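Local coordinates for protein phage integrase/site-specific recombinase (Haloarcula marismortui, PDB 3NRW) that probably binds DNA as the N-terminal core-binding domain of a tyrosine-type site-specific recombinase, an enzyme family that cuts and rejoins DNA in integration and recombination, at residues Y34-F39 against K84-Y89; V40-E45 against E63-G68. All coordinates share one frame; numbering follows the deposited sequence.

Both contacts start from helix 26-45, which packs against helix 73-92 through its middle in interaction 1 and against helix 56-67 through its C-terminal end in interaction 2. Their centres lie about 12 Å apart. The centre of interaction 1 lies about 2 Å from the centre of the chain, that of the partly buried interaction 2 about 10 Å. Helix 56-67 lies in sequence between the two helices that interaction 1 joins, so interaction 2 forms within the chain segment it brings together. The two touch where His-38 CG packs 3.6 Å from Arg-66 CZ, and Tyr-62 of helix 56-67 meets both Phe-39 and Trp-42 edge-to-face. All four segments belong to the core-binding region.

Interaction 1. Residues Y34-F39 against K84-Y89; sequences YRLKHF and KNWLEY
Trp-86 of helix 73-92 reaches across to helix 26-45 and meets two residues there, Leu-36 and Phe-39, which lie three positions apart and so point from the same side of their helix. The CA atoms of Leu-36 and Trp-86 are 8.8 Å apart, and the indole fills much of the space between the helices. Its CG stands anti to the backbone N (chi1 180°), which carries the ring out from helix 73-92 with the benzo part leading.

Leu-36 approaches one face of the indole with both methyl groups, but at different places. CD1 sits over the face and makes a CH-pi contact above the five-membered ring, 4.1 Å from its centroid and 20° off the normal, while CD2 hangs over the rim of the six-membered ring, 3.4 Å from Trp-86 CE3. Phe-39 meets the same indole at its edge. There Trp-86 CZ3 comes within 3.4 Å of Phe-39 CD1, and CH2 lies close by. The planes stand at 85° with centroids 5.5 Å apart, an offset edge-to-face pair in which the tryptophan supplies the edge and the phenylalanine the face.

The one polar atom of the indole takes no part in this apolar patch: NE1 donates a hydrogen bond to the carbonyl O of Ala-12, tying the ring to helix 9-20 and helping to fix its rotation. Tyr-16 of that helix touches both Trp-86 and Leu-36. The three residues of the contact are all buried near the centre of the chain. Trp-86, packed between helices 9-20, 26-45 and 73-92, is a central part of the core of this small all-helical domain, the core-binding domain of a tyrosine recombinase.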
loop_
_atom_site.group_PDB
_atom_site.type_symbol
_atom_site.label_atom_id
_atom_site.label_comp_id
_atom_site.label_asym_id
_atom_site.label_seq_id
_atom_site.Cartn_x
_atom_site.Cartn_y
_atom_site.Cartn_z
ATOM N N TYR A 34 -0.610 6.220 -8.568
ATOM C CA TYR A 34 0.539 5.677 -9.293
ATOM C C TYR A 34 1.412 4.808 -8.391
ATOM O O TYR A 34 1.855 3.730 -8.795
ATOM C CB TYR A 34 1.377 6.812 -9.888
ATOM C CG TYR A 34 0.587 7.738 -10.779
ATOM C CD1 TYR A 34 0.921 9.088 -10.879
ATOM C CD2 TYR A 34 -0.519 7.274 -11.495
ATOM C CE1 TYR A 34 0.169 9.954 -11.665
ATOM C CE2 TYR A 34 -1.275 8.132 -12.282
ATOM C CZ TYR A 34 -0.929 9.470 -12.361
ATOM O OH TYR A 34 -1.694 10.328 -13.119
ATOM N N ARG A 35 1.655 5.267 -7.168
ATOM C CA ARG A 35 2.484 4.506 -6.246
ATOM C C ARG A 35 1.865 3.163 -5.872
ATOM O O ARG A 35 2.543 2.134 -5.901
ATOM C CB ARG A 35 2.745 5.315 -4.978
ATOM C CG ARG A 35 3.566 6.567 -5.221
ATOM C CD ARG A 35 3.532 7.485 -4.014
ATOM N NE ARG A 35 4.283 8.711 -4.257
ATOM C CZ ARG A 35 4.204 9.799 -3.498
ATOM N NH1 ARG A 35 3.402 9.823 -2.438
ATOM N NH2 ARG A 35 4.931 10.866 -3.798
ATOM N N LEU A 36 0.581 3.174 -5.535
ATOM C CA LEU A 36 -0.095 1.952 -5.125
ATOM C C LEU A 36 -0.403 1.018 -6.277
ATOM O O LEU A 36 -0.665 -0.163 -6.061
ATOM C CB LEU A 36 -1.373 2.291 -4.362
ATOM C CG LEU A 36 -1.126 3.028 -3.043
ATOM C CD1 LEU A 36 -2.443 3.262 -2.324
ATOM C CD2 LEU A 36 -0.181 2.202 -2.166
ATOM N N LYS A 37 -0.367 1.536 -7.503
ATOM C CA LYS A 37 -0.630 0.686 -8.655
ATOM C C LYS A 37 0.390 -0.447 -8.682
ATOM O O LYS A 37 0.057 -1.585 -9.009
ATOM C CB LYS A 37 -0.544 1.493 -9.956
ATOM C CG LYS A 37 -0.795 0.659 -11.212
ATOM C CD LYS A 37 -0.590 1.493 -12.465
ATOM C CE LYS A 37 -0.648 0.635 -13.716
ATOM N NZ LYS A 37 -0.374 1.429 -14.948
ATOM N N HIS A 38 1.634 -0.142 -8.324
ATOM C CA HIS A 38 2.673 -1.159 -8.325
ATOM C C HIS A 38 2.373 -2.243 -7.312
ATOM O O HIS A 38 2.621 -3.423 -7.557
ATOM C CB HIS A 38 4.041 -0.544 -8.027
ATOM C CG HIS A 38 4.480 0.448 -9.055
ATOM N ND1 HIS A 38 4.400 1.811 -8.855
ATOM C CD2 HIS A 38 4.933 0.278 -10.317
ATOM C CE1 HIS A 38 4.785 2.435 -9.954
ATOM N NE2 HIS A 38 5.113 1.527 -10.855
ATOM N N PHE A 39 1.837 -1.845 -6.169
ATOM C CA PHE A 39 1.530 -2.821 -5.144
ATOM C C PHE A 39 0.349 -3.706 -5.526
ATOM O O PHE A 39 0.389 -4.920 -5.333
ATOM C CB PHE A 39 1.239 -2.139 -3.813
ATOM C CG PHE A 39 1.033 -3.107 -2.697
ATOM C CD1 PHE A 39 -0.222 -3.653 -2.456
ATOM C CD2 PHE A 39 2.116 -3.561 -1.962
ATOM C CE1 PHE A 39 -0.395 -4.641 -1.497
ATOM C CE2 PHE A 39 1.954 -4.549 -1.000
ATOM C CZ PHE A 39 0.698 -5.092 -0.771
ATOM N N LYS A 84 2.765 2.795 3.634
ATOM C CA LYS A 84 2.622 2.845 5.085
ATOM C C LYS A 84 1.330 3.555 5.504
ATOM O O LYS A 84 0.581 3.051 6.342
ATOM C CB LYS A 84 3.824 3.567 5.704
ATOM C CG LYS A 84 3.685 3.828 7.197
ATOM C CD LYS A 84 3.894 2.562 8.001
ATOM C CE LYS A 84 5.309 2.491 8.554
ATOM N NZ LYS A 84 5.520 3.486 9.645
ATOM N N ASN A 85 1.076 4.726 4.930
ATOM C CA ASN A 85 -0.127 5.480 5.271
ATOM C C ASN A 85 -1.380 4.714 4.878
ATOM O O ASN A 85 -2.415 4.789 5.549
ATOM C CB ASN A 85 -0.122 6.842 4.583
ATOM C CG ASN A 85 1.056 7.686 4.997
ATOM O OD1 ASN A 85 1.607 7.503 6.081
ATOM N ND2 ASN A 85 1.445 8.623 4.146
ATOM N N TRP A 86 -1.285 3.980 3.779
ATOM C CA TRP A 86 -2.409 3.193 3.305
ATOM C C TRP A 86 -2.748 2.119 4.330
ATOM O O TRP A 86 -3.909 1.973 4.715
ATOM C CB TRP A 86 -2.054 2.571 1.958
ATOM C CG TRP A 86 -3.100 1.719 1.337
ATOM C CD1 TRP A 86 -4.454 1.874 1.408
ATOM C CD2 TRP A 86 -2.865 0.632 0.438
ATOM N NE1 TRP A 86 -5.083 0.947 0.592
ATOM C CE2 TRP A 86 -4.126 0.180 -0.013
ATOM C CE3 TRP A 86 -1.706 0.005 -0.035
ATOM C CZ2 TRP A 86 -4.255 -0.878 -0.920
ATOM C CZ3 TRP A 86 -1.838 -1.051 -0.939
ATOM C CH2 TRP A 86 -3.104 -1.477 -1.371
ATOM N N LEU A 87 -1.741 1.381 4.787
ATOM C CA LEU A 87 -1.975 0.335 5.771
ATOM C C LEU A 87 -2.495 0.895 7.095
ATOM O O LEU A 87 -3.263 0.227 7.787
ATOM C CB LEU A 87 -0.704 -0.487 5.996
ATOM C CG LEU A 87 -0.218 -1.253 4.757
ATOM C CD1 LEU A 87 0.972 -2.115 5.131
ATOM C CD2 LEU A 87 -1.346 -2.121 4.195
ATOM N N GLU A 88 -2.083 2.110 7.451
ATOM C CA GLU A 88 -2.565 2.722 8.693
ATOM C C GLU A 88 -4.069 2.938 8.569
ATOM O O GLU A 88 -4.817 2.706 9.517
ATOM C CB GLU A 88 -1.865 4.062 8.953
ATOM C CG GLU A 88 -0.358 3.931 9.097
ATOM C CD GLU A 88 0.314 5.209 9.570
ATOM O OE1 GLU A 88 -0.116 6.304 9.152
ATOM O OE2 GLU A 88 1.290 5.112 10.343
ATOM N N TYR A 89 -4.507 3.384 7.395
ATOM C CA TYR A 89 -5.925 3.607 7.143
ATOM C C TYR A 89 -6.669 2.283 7.261
ATOM O O TYR A 89 -7.692 2.191 7.942
ATOM C CB TYR A 89 -6.141 4.197 5.743
ATOM C CG TYR A 89 -7.578 4.172 5.271
ATOM C CD1 TYR A 89 -8.578 4.844 5.975
ATOM C CD2 TYR A 89 -7.943 3.467 4.121
ATOM C CE1 TYR A 89 -9.902 4.816 5.548
ATOM C CE2 TYR A 89 -9.264 3.432 3.688
ATOM C CZ TYR A 89 -10.241 4.110 4.408
ATOM O OH TYR A 89 -11.557 4.079 3.997
#

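Interaction 2. Residues V40-E45 against E63-G68; sequences VEWAEE and ETFRRG
Trp-42 and Phe-65 mark the nearest approach of the two backbones, their CA atoms 8.9 Å apart, with residues 40-45 forming the last turns of helix 26-45 and residues 63-67 the end of helix 56-67. At that end Gly-68 N bonds to Phe-65 O at 3.0 Å and more weakly to Thr-64 O, as the chain leaves the helix.

Across the gap the contact rests on one aromatic pair. Both residues have CG anti to the backbone N (chi1 175° for Trp-42 and 164° for Phe-65), which extends each side chain into the space between the helices. There the two side chains run antiparallel alongside one another. Trp-42 presents the pyrrole part of its indole: CD1 lies 3.6 Å above the plane of the Phe-65 ring, displaced toward the rim on the CD1 side, and Trp-42 NE1 stands 4.0 Å from Phe-65 CG. With the planes inclined at 36° and 4.7 Å between the centroids of the five-membered and phenyl rings, the pair is oblique.

The two rings differ in burial: Trp-42 is buried and also packs on Ile-48, whereas Phe-65 is exposed. Alongside, Arg-66 forms a salt bridge through NE with Glu-79, linking helix 56-67 to helix 73-92. Between the two segments the attraction is therefore apolar, made of dispersion and ring contacts without polar bonds, with Trp-42 CD1 resting over one face of the Phe-65 ring at the outer margin of the helical domain.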
loop_
_atom_site.group_PDB
_atom_site.type_symbol
_atom_site.label_atom_id
_atom_site.label_comp_id
_atom_site.label_asym_id
_atom_site.label_seq_id
_atom_site.Cartn_x
_atom_site.Cartn_y
_atom_site.Cartn_z
ATOM N N VAL A 40 -0.703 -3.101 -6.062
ATOM C CA VAL A 40 -1.878 -3.873 -6.444
ATOM C C VAL A 40 -1.543 -4.934 -7.487
ATOM O O VAL A 40 -1.951 -6.087 -7.348
ATOM C CB VAL A 40 -3.004 -2.959 -6.972
ATOM C CG1 VAL A 40 -4.171 -3.800 -7.475
ATOM C CG2 VAL A 40 -3.476 -2.039 -5.852
ATOM N N GLU A 41 -0.796 -4.564 -8.526
ATOM C CA GLU A 41 -0.436 -5.538 -9.555
ATOM C C GLU A 41 0.455 -6.632 -8.971
ATOM O O GLU A 41 0.267 -7.812 -9.263
ATOM C CB GLU A 41 0.260 -4.850 -10.736
ATOM C CG GLU A 41 1.328 -3.848 -10.348
ATOM C CD GLU A 41 2.029 -3.247 -11.552
ATOM O OE1 GLU A 41 2.578 -4.024 -12.363
ATOM O OE2 GLU A 41 2.042 -2.002 -11.683
ATOM N N TRP A 42 1.416 -6.239 -8.137
ATOM C CA TRP A 42 2.314 -7.194 -7.500
ATOM C C TRP A 42 1.530 -8.151 -6.604
ATOM O O TRP A 42 1.696 -9.371 -6.683
ATOM C CB TRP A 42 3.365 -6.450 -6.665
ATOM C CG TRP A 42 4.279 -7.350 -5.863
ATOM C CD1 TRP A 42 5.447 -7.927 -6.282
ATOM C CD2 TRP A 42 4.100 -7.751 -4.503
ATOM N NE1 TRP A 42 6.007 -8.662 -5.263
ATOM C CE2 TRP A 42 5.200 -8.571 -4.157
ATOM C CE3 TRP A 42 3.116 -7.499 -3.536
ATOM C CZ2 TRP A 42 5.343 -9.138 -2.890
ATOM C CZ3 TRP A 42 3.259 -8.067 -2.268
ATOM C CH2 TRP A 42 4.366 -8.876 -1.961
ATOM N N ALA A 43 0.674 -7.601 -5.749
ATOM C CA ALA A 43 -0.115 -8.431 -4.842
ATOM C C ALA A 43 -1.030 -9.385 -5.610
ATOM O O ALA A 43 -1.112 -10.568 -5.273
ATOM C CB ALA A 43 -0.945 -7.555 -3.899
ATOM N N GLU A 44 -1.707 -8.882 -6.639
ATOM C CA GLU A 44 -2.605 -9.729 -7.416
ATOM C C GLU A 44 -1.829 -10.861 -8.088
ATOM O O GLU A 44 -2.290 -12.003 -8.115
ATOM C CB GLU A 44 -3.351 -8.911 -8.475
ATOM C CG GLU A 44 -4.302 -7.858 -7.893
ATOM C CD GLU A 44 -5.119 -7.152 -8.951
ATOM O OE1 GLU A 44 -4.775 -7.271 -10.146
ATOM O OE2 GLU A 44 -6.102 -6.464 -8.590
ATOM N N GLU A 45 -0.652 -10.553 -8.622
ATOM C CA GLU A 45 0.149 -11.583 -9.279
ATOM C C GLU A 45 0.678 -12.624 -8.302
ATOM O O GLU A 45 0.942 -13.766 -8.687
ATOM C CB GLU A 45 1.300 -10.940 -10.050
ATOM C CG GLU A 45 0.843 -10.340 -11.363
ATOM C CD GLU A 45 0.343 -11.399 -12.334
ATOM O OE1 GLU A 45 -0.348 -11.039 -13.306
ATOM O OE2 GLU A 45 0.646 -12.590 -12.129
ATOM N N GLU A 63 9.048 -4.597 -0.861
ATOM C CA GLU A 63 10.068 -3.565 -0.823
ATOM C C GLU A 63 11.269 -3.939 -1.688
ATOM O O GLU A 63 11.775 -3.123 -2.465
ATOM C CB GLU A 63 10.521 -3.321 0.614
ATOM C CG GLU A 63 11.592 -2.255 0.733
ATOM C CD GLU A 63 12.027 -2.033 2.159
ATOM O OE1 GLU A 63 12.956 -1.227 2.367
ATOM O OE2 GLU A 63 11.440 -2.663 3.065
ATOM N N THR A 64 11.724 -5.179 -1.553
ATOM C CA THR A 64 12.867 -5.650 -2.325
ATOM C C THR A 64 12.574 -5.656 -3.822
ATOM O O THR A 64 13.437 -5.335 -4.641
ATOM C CB THR A 64 13.267 -7.045 -1.865
ATOM O OG1 THR A 64 13.617 -6.982 -0.479
ATOM C CG2 THR A 64 14.456 -7.549 -2.658
ATOM N N PHE A 65 11.349 -6.026 -4.170
ATOM C CA PHE A 65 10.912 -6.046 -5.555
ATOM C C PHE A 65 11.042 -4.631 -6.123
ATOM O O PHE A 65 11.677 -4.421 -7.164
ATOM C CB PHE A 65 9.461 -6.539 -5.603
ATOM C CG PHE A 65 8.756 -6.265 -6.898
ATOM C CD1 PHE A 65 7.765 -5.288 -6.960
ATOM C CD2 PHE A 65 9.047 -7.004 -8.041
ATOM C CE1 PHE A 65 7.067 -5.052 -8.144
ATOM C CE2 PHE A 65 8.356 -6.776 -9.232
ATOM C CZ PHE A 65 7.362 -5.799 -9.283
ATOM N N ARG A 66 10.468 -3.654 -5.428
ATOM C CA ARG A 66 10.531 -2.269 -5.892
ATOM C C ARG A 66 11.973 -1.742 -5.940
ATOM O O ARG A 66 12.328 -0.972 -6.833
ATOM C CB ARG A 66 9.659 -1.369 -5.006
ATOM C CG ARG A 66 8.160 -1.676 -5.098
ATOM C CD ARG A 66 7.650 -1.564 -6.536
ATOM N NE ARG A 66 7.674 -0.185 -7.017
ATOM C CZ ARG A 66 7.949 0.169 -8.269
ATOM N NH1 ARG A 66 8.232 -0.753 -9.181
ATOM N NH2 ARG A 66 7.948 1.449 -8.610
ATOM N N ARG A 67 12.801 -2.171 -4.995
ATOM C CA ARG A 67 14.196 -1.740 -4.947
ATOM C C ARG A 67 14.948 -2.273 -6.169
ATOM O O ARG A 67 16.017 -1.770 -6.531
ATOM C CB ARG A 67 14.841 -2.254 -3.659
ATOM C CG ARG A 67 16.115 -1.537 -3.252
ATOM C CD ARG A 67 17.279 -2.506 -3.173
ATOM N NE ARG A 67 16.982 -3.684 -2.359
ATOM C CZ ARG A 67 16.642 -3.650 -1.074
ATOM N NH1 ARG A 67 16.546 -2.490 -0.437
ATOM N NH2 ARG A 67 16.412 -4.783 -0.421
ATOM N N GLY A 68 14.381 -3.298 -6.798
ATOM C CA GLY A 68 14.992 -3.887 -7.976
ATOM C C GLY A 68 14.553 -3.233 -9.276
ATOM O O GLY A 68 14.953 -3.665 -10.356
#